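Local coordinates for protein CSE1 (Thermus thermophilus, PDB 4AN8) that is the Cse1 (CasA) subunit of the type I-E Cascade ribonucleoprotein complex and probably takes part in selecting foreign DNA in CRISPR immunity, at residues Y245-E257 with V261-L273. Residues are numbered along the deposited sequence; the frame is centred on the assembly and turned at random.
Sequences YTWPARGVRLLDE and VRFMGYGPGVEPL. With ACT (acetate ion), chain D.
A beta hairpin pairs strand 250-256 with the first part of strand 261-273. In its middle, Arg253 and Gly265 form a hydrogen-bonded pair (Arg253 N to Gly265 O 3.0 Å, Gly265 N to Arg253 O 2.9 Å), and Gly251 pairs with Gly267 likewise. The non-hydrogen-bonded pairs Val252-Tyr266, between these two, and Leu254-Met264 share the face covered by helix 154-167: Val252 turns CG1 to Met264 SD and CG2 to the Tyr266 ring, 4.0 Å from CD1. The Tyr266 ring, its CG anti to the backbone N (chi1 -165°), reaches along the strands until OH lies 3.3 Å from Arg250 CD, a van der Waals contact, and is hydrogen-bonded to His164 of that helix. Bent at chi2 (-75°), the Arg250 chain passes CG and CD beside this hydroxyl and presents NE (2.8 Å) and NH2 to a single oxygen, O, of an acetate ion probably from the crystallisation liquor. NH1 turns back to Ala249 O, while NH2 also reaches Lys182 O, so several bonds fix the guanidinium. Near the turn, Glu257 OE1 meets Arg262 NH1 at 2.7 Å in a salt bridge through its anti lone pair, the carboxylate standing 78° from the guanidinium plane. Beyond the cis peptide at Pro268-Gly269, Val270 N donates a hydrogen bond to Pro248 O and Val270 CG2 packs on Pro248 CG (3.7 Å). Alternating hydrogen-bonded and non-hydrogen-bonded pairs, closed by a short connection, mark an antiparallel beta hairpin, here packed against a helix.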
loop_
_atom_site.group_PDB
_atom_site.type_symbol
_atom_site.label_atom_id
_atom_site.label_comp_id
_atom_site.label_asym_id
_atom_site.label_seq_id
_atom_site.Cartn_x
_atom_site.Cartn_y
_atom_site.Cartn_z
ATOM N N TYR A 245 -0.142 -13.612 0.493
ATOM C CA TYR A 245 -0.674 -12.820 1.618
ATOM C C TYR A 245 -0.074 -13.217 2.969
ATOM O O TYR A 245 -0.001 -12.413 3.900
ATOM C CB TYR A 245 -2.194 -13.008 1.733
ATOM C CG TYR A 245 -3.037 -12.214 0.750
ATOM C CD1 TYR A 245 -2.452 -11.389 -0.231
ATOM C CD2 TYR A 245 -4.422 -12.298 0.798
ATOM C CE1 TYR A 245 -3.240 -10.667 -1.109
ATOM C CE2 TYR A 245 -5.219 -11.577 -0.076
ATOM C CZ TYR A 245 -4.634 -10.766 -1.019
ATOM O OH TYR A 245 -5.456 -10.077 -1.876
ATOM N N THR A 246 0.308 -14.481 3.100
ATOM C CA THR A 246 0.809 -14.957 4.376
ATOM C C THR A 246 2.239 -15.471 4.255
ATOM O O THR A 246 2.653 -16.335 5.000
ATOM C CB THR A 246 -0.098 -16.076 4.927
ATOM O OG1 THR A 246 -0.058 -17.201 4.037
ATOM C CG2 THR A 246 -1.570 -15.559 5.093
ATOM N N TRP A 247 2.986 -14.921 3.306
ATOM C CA TRP A 247 4.343 -15.367 3.051
ATOM C C TRP A 247 5.273 -15.328 4.277
ATOM O O TRP A 247 5.359 -14.304 4.973
ATOM C CB TRP A 247 4.945 -14.492 1.963
ATOM C CG TRP A 247 6.182 -15.049 1.386
ATOM C CD1 TRP A 247 7.466 -14.762 1.759
ATOM C CD2 TRP A 247 6.271 -16.027 0.337
ATOM N NE1 TRP A 247 8.351 -15.500 0.996
ATOM C CE2 TRP A 247 7.638 -16.279 0.115
ATOM C CE3 TRP A 247 5.323 -16.713 -0.431
ATOM C CZ2 TRP A 247 8.084 -17.179 -0.856
ATOM C CZ3 TRP A 247 5.766 -17.611 -1.389
ATOM C CH2 TRP A 247 7.139 -17.838 -1.590
ATOM N N PRO A 248 6.032 -16.428 4.512
ATOM C CA PRO A 248 7.027 -16.395 5.593
ATOM C C PRO A 248 8.381 -15.838 5.135
ATOM O O PRO A 248 9.273 -16.610 4.786
ATOM C CB PRO A 248 7.161 -17.873 5.973
ATOM C CG PRO A 248 6.976 -18.585 4.664
ATOM C CD PRO A 248 5.958 -17.755 3.869
ATOM N N ALA A 249 8.546 -14.513 5.150
ATOM C CA ALA A 249 9.738 -13.888 4.574
ATOM C C ALA A 249 10.974 -14.030 5.458
ATOM O O ALA A 249 12.105 -14.015 4.968
ATOM C CB ALA A 249 9.481 -12.437 4.299
ATOM N N ARG A 250 10.752 -14.132 6.764
ATOM C CA ARG A 250 11.842 -14.264 7.698
ATOM C C ARG A 250 11.494 -15.351 8.693
ATOM O O ARG A 250 10.321 -15.608 8.928
ATOM C CB ARG A 250 12.065 -12.941 8.429
ATOM C CG ARG A 250 12.424 -11.763 7.500
ATOM C CD ARG A 250 13.893 -11.857 6.991
ATOM N NE ARG A 250 14.238 -10.672 6.204
ATOM C CZ ARG A 250 13.951 -10.537 4.910
ATOM N NH1 ARG A 250 13.353 -11.533 4.244
ATOM N NH2 ARG A 250 14.277 -9.423 4.268
ATOM N N GLY A 251 12.519 -15.984 9.275
ATOM C CA GLY A 251 12.302 -16.872 10.403
ATOM C C GLY A 251 12.223 -16.014 11.643
ATOM O O GLY A 251 13.117 -15.210 11.914
ATOM N N VAL A 252 11.147 -16.161 12.408
ATOM C CA VAL A 252 11.006 -15.391 13.632
ATOM C C VAL A 252 10.468 -16.306 14.695
ATOM O O VAL A 252 9.623 -17.168 14.418
ATOM C CB VAL A 252 10.006 -14.217 13.466
ATOM C CG1 VAL A 252 9.777 -13.528 14.812
ATOM C CG2 VAL A 252 10.494 -13.220 12.413
ATOM N N ARG A 253 10.959 -16.138 15.918
ATOM C CA ARG A 253 10.308 -16.754 17.063
ATOM C C ARG A 253 10.267 -15.796 18.242
ATOM O O ARG A 253 11.276 -15.628 18.952
ATOM C CB ARG A 253 10.997 -18.043 17.497
ATOM C CG ARG A 253 10.003 -19.029 18.047
ATOM C CD ARG A 253 10.326 -19.476 19.449
ATOM N NE ARG A 253 11.621 -20.136 19.544
ATOM C CZ ARG A 253 12.140 -20.586 20.683
ATOM N NH1 ARG A 253 11.468 -20.452 21.819
ATOM N NH2 ARG A 253 13.327 -21.170 20.687
ATOM N N LEU A 254 9.104 -15.184 18.448
ATOM C CA LEU A 254 8.921 -14.273 19.573
ATOM C C LEU A 254 9.143 -15.030 20.873
ATOM O O LEU A 254 8.668 -16.146 21.032
ATOM C CB LEU A 254 7.517 -13.696 19.563
ATOM C CG LEU A 254 7.132 -13.051 18.247
ATOM C CD1 LEU A 254 5.660 -12.662 18.293
ATOM C CD2 LEU A 254 8.033 -11.839 17.911
ATOM N N LEU A 255 9.867 -14.412 21.795
ATOM C CA LEU A 255 10.115 -15.004 23.100
ATOM C C LEU A 255 9.178 -14.382 24.165
ATOM O O LEU A 255 9.129 -13.162 24.337
ATOM C CB LEU A 255 11.596 -14.815 23.485
ATOM C CG LEU A 255 12.636 -15.283 22.444
ATOM C CD1 LEU A 255 14.089 -15.183 22.984
ATOM C CD2 LEU A 255 12.325 -16.702 21.973
ATOM N N ASP A 256 8.449 -15.231 24.880
ATOM C CA ASP A 256 7.471 -14.781 25.856
ATOM C C ASP A 256 8.152 -14.434 27.187
ATOM O O ASP A 256 8.724 -15.308 27.851
ATOM C CB ASP A 256 6.418 -15.884 26.037
ATOM C CG ASP A 256 5.319 -15.517 27.034
ATOM O OD1 ASP A 256 5.280 -14.358 27.521
ATOM O OD2 ASP A 256 4.475 -16.411 27.311
ATOM N N GLU A 257 8.095 -13.156 27.560
ATOM C CA GLU A 257 8.613 -12.679 28.850
ATOM C C GLU A 257 7.711 -13.057 30.019
ATOM O O GLU A 257 8.076 -12.865 31.164
ATOM C CB GLU A 257 8.746 -11.158 28.849
ATOM C CG GLU A 257 9.692 -10.606 27.822
ATOM C CD GLU A 257 11.136 -10.970 28.105
ATOM O OE1 GLU A 257 11.743 -10.296 28.961
ATOM O OE2 GLU A 257 11.667 -11.916 27.469
ATOM N N VAL A 261 6.596 -9.257 25.197
ATOM C CA VAL A 261 7.725 -9.662 24.372
ATOM C C VAL A 261 8.762 -8.553 24.307
ATOM O O VAL A 261 8.422 -7.390 24.085
ATOM C CB VAL A 261 7.271 -9.995 22.920
ATOM C CG1 VAL A 261 8.480 -10.161 22.012
ATOM C CG2 VAL A 261 6.387 -11.233 22.907
ATOM N N ARG A 262 10.026 -8.923 24.492
ATOM C CA ARG A 262 11.142 -8.001 24.293
ATOM C C ARG A 262 12.074 -8.452 23.171
ATOM O O ARG A 262 12.633 -7.623 22.469
ATOM C CB ARG A 262 11.967 -7.850 25.576
ATOM C CG ARG A 262 11.272 -7.147 26.738
ATOM C CD ARG A 262 12.216 -7.047 27.961
ATOM N NE ARG A 262 11.632 -6.253 29.030
ATOM C CZ ARG A 262 10.916 -6.749 30.033
ATOM N NH1 ARG A 262 10.705 -8.059 30.131
ATOM N NH2 ARG A 262 10.413 -5.932 30.945
ATOM N N PHE A 263 12.268 -9.764 23.047
ATOM C CA PHE A 263 13.270 -10.359 22.160
ATOM C C PHE A 263 12.708 -11.480 21.287
ATOM O O PHE A 263 11.630 -12.013 21.546
ATOM C CB PHE A 263 14.459 -10.917 22.972
ATOM C CG PHE A 263 15.206 -9.876 23.731
ATOM C CD1 PHE A 263 16.126 -9.067 23.097
ATOM C CD2 PHE A 263 14.979 -9.692 25.078
ATOM C CE1 PHE A 263 16.818 -8.088 23.796
ATOM C CE2 PHE A 263 15.656 -8.712 25.777
ATOM C CZ PHE A 263 16.573 -7.905 25.129
ATOM N N MET A 264 13.466 -11.836 20.252
ATOM C CA MET A 264 13.055 -12.844 19.298
ATOM C C MET A 264 14.262 -13.608 18.741
ATOM O O MET A 264 15.348 -13.042 18.562
ATOM C CB MET A 264 12.287 -12.178 18.151
ATOM C CG MET A 264 13.111 -11.210 17.327
ATOM S SD MET A 264 12.081 -10.394 16.061
ATOM C CE MET A 264 13.266 -9.279 15.330
ATOM N N GLY A 265 14.062 -14.895 18.472
ATOM C CA GLY A 265 14.987 -15.653 17.653
ATOM C C GLY A 265 14.721 -15.162 16.252
ATOM O O GLY A 265 13.588 -14.769 15.957
ATOM N N TYR A 266 15.741 -15.177 15.397
ATOM C CA TYR A 266 15.655 -14.560 14.085
ATOM C C TYR A 266 16.577 -15.251 13.078
ATOM O O TYR A 266 17.737 -15.522 13.377
ATOM C CB TYR A 266 16.010 -13.072 14.198
ATOM C CG TYR A 266 15.607 -12.254 12.983
ATOM C CD1 TYR A 266 14.277 -11.854 12.802
ATOM C CD2 TYR A 266 16.540 -11.881 12.017
ATOM C CE1 TYR A 266 13.885 -11.129 11.705
ATOM C CE2 TYR A 266 16.146 -11.134 10.891
ATOM C CZ TYR A 266 14.811 -10.769 10.749
ATOM O OH TYR A 266 14.379 -10.034 9.647
ATOM N N GLY A 267 16.050 -15.542 11.890
ATOM C CA GLY A 267 16.829 -16.135 10.811
ATOM C C GLY A 267 16.135 -16.023 9.464
ATOM O O GLY A 267 15.135 -15.340 9.334
ATOM N N PRO A 268 16.653 -16.714 8.443
ATOM C CA PRO A 268 15.969 -16.767 7.136
ATOM C C PRO A 268 14.668 -17.566 7.359
ATOM O O PRO A 268 14.670 -18.333 8.315
ATOM C CB PRO A 268 16.977 -17.521 6.286
ATOM C CG PRO A 268 17.650 -18.469 7.296
ATOM C CD PRO A 268 17.726 -17.719 8.571
ATOM N N GLY A 269 13.583 -17.464 6.598
ATOM C CA GLY A 269 13.449 -16.897 5.290
ATOM C C GLY A 269 13.109 -18.054 4.356
ATOM O O GLY A 269 13.971 -18.851 4.065
ATOM N N VAL A 270 11.867 -18.184 3.904
ATOM C CA VAL A 270 11.638 -18.947 2.678
ATOM C C VAL A 270 12.005 -18.096 1.461
ATOM O O VAL A 270 11.570 -16.952 1.321
ATOM C CB VAL A 270 10.196 -19.478 2.533
ATOM C CG1 VAL A 270 9.978 -20.051 1.129
ATOM C CG2 VAL A 270 9.922 -20.536 3.556
ATOM N N GLU A 271 12.808 -18.666 0.570
ATOM C CA GLU A 271 13.278 -17.941 -0.618
ATOM C C GLU A 271 12.216 -17.820 -1.691
ATOM O O GLU A 271 11.712 -18.821 -2.162
ATOM C CB GLU A 271 14.490 -18.640 -1.230
ATOM C CG GLU A 271 15.730 -18.528 -0.407
ATOM C CD GLU A 271 16.416 -17.203 -0.610
ATOM O OE1 GLU A 271 16.517 -16.777 -1.783
ATOM O OE2 GLU A 271 16.850 -16.591 0.393
ATOM N N PRO A 272 11.904 -16.584 -2.104
ATOM C CA PRO A 272 10.924 -16.351 -3.171
ATOM C C PRO A 272 11.504 -16.679 -4.544
ATOM O O PRO A 272 12.532 -16.140 -4.913
ATOM C CB PRO A 272 10.638 -14.843 -3.055
ATOM C CG PRO A 272 11.924 -14.269 -2.504
ATOM C CD PRO A 272 12.475 -15.329 -1.575
ATOM N N LEU A 273 10.871 -17.580 -5.275
ATOM C CA LEU A 273 11.262 -17.840 -6.652
ATOM C C LEU A 273 10.349 -17.068 -7.596
ATOM O O LEU A 273 9.162 -16.886 -7.305
ATOM C CB LEU A 273 11.185 -19.330 -6.965
ATOM C CG LEU A 273 12.152 -20.228 -6.190
ATOM C CD1 LEU A 273 12.006 -21.689 -6.599
ATOM C CD2 LEU A 273 13.589 -19.744 -6.391
HETATM C C ACT D . 16.521 -8.167 6.821
HETATM O O ACT D . 15.274 -8.110 6.603
HETATM O OXT ACT D . 16.879 -8.749 7.887
HETATM C CH3 ACT D . 17.522 -7.567 5.860
HETATM O O HOH W 1 12.740 -14.590 2.324
#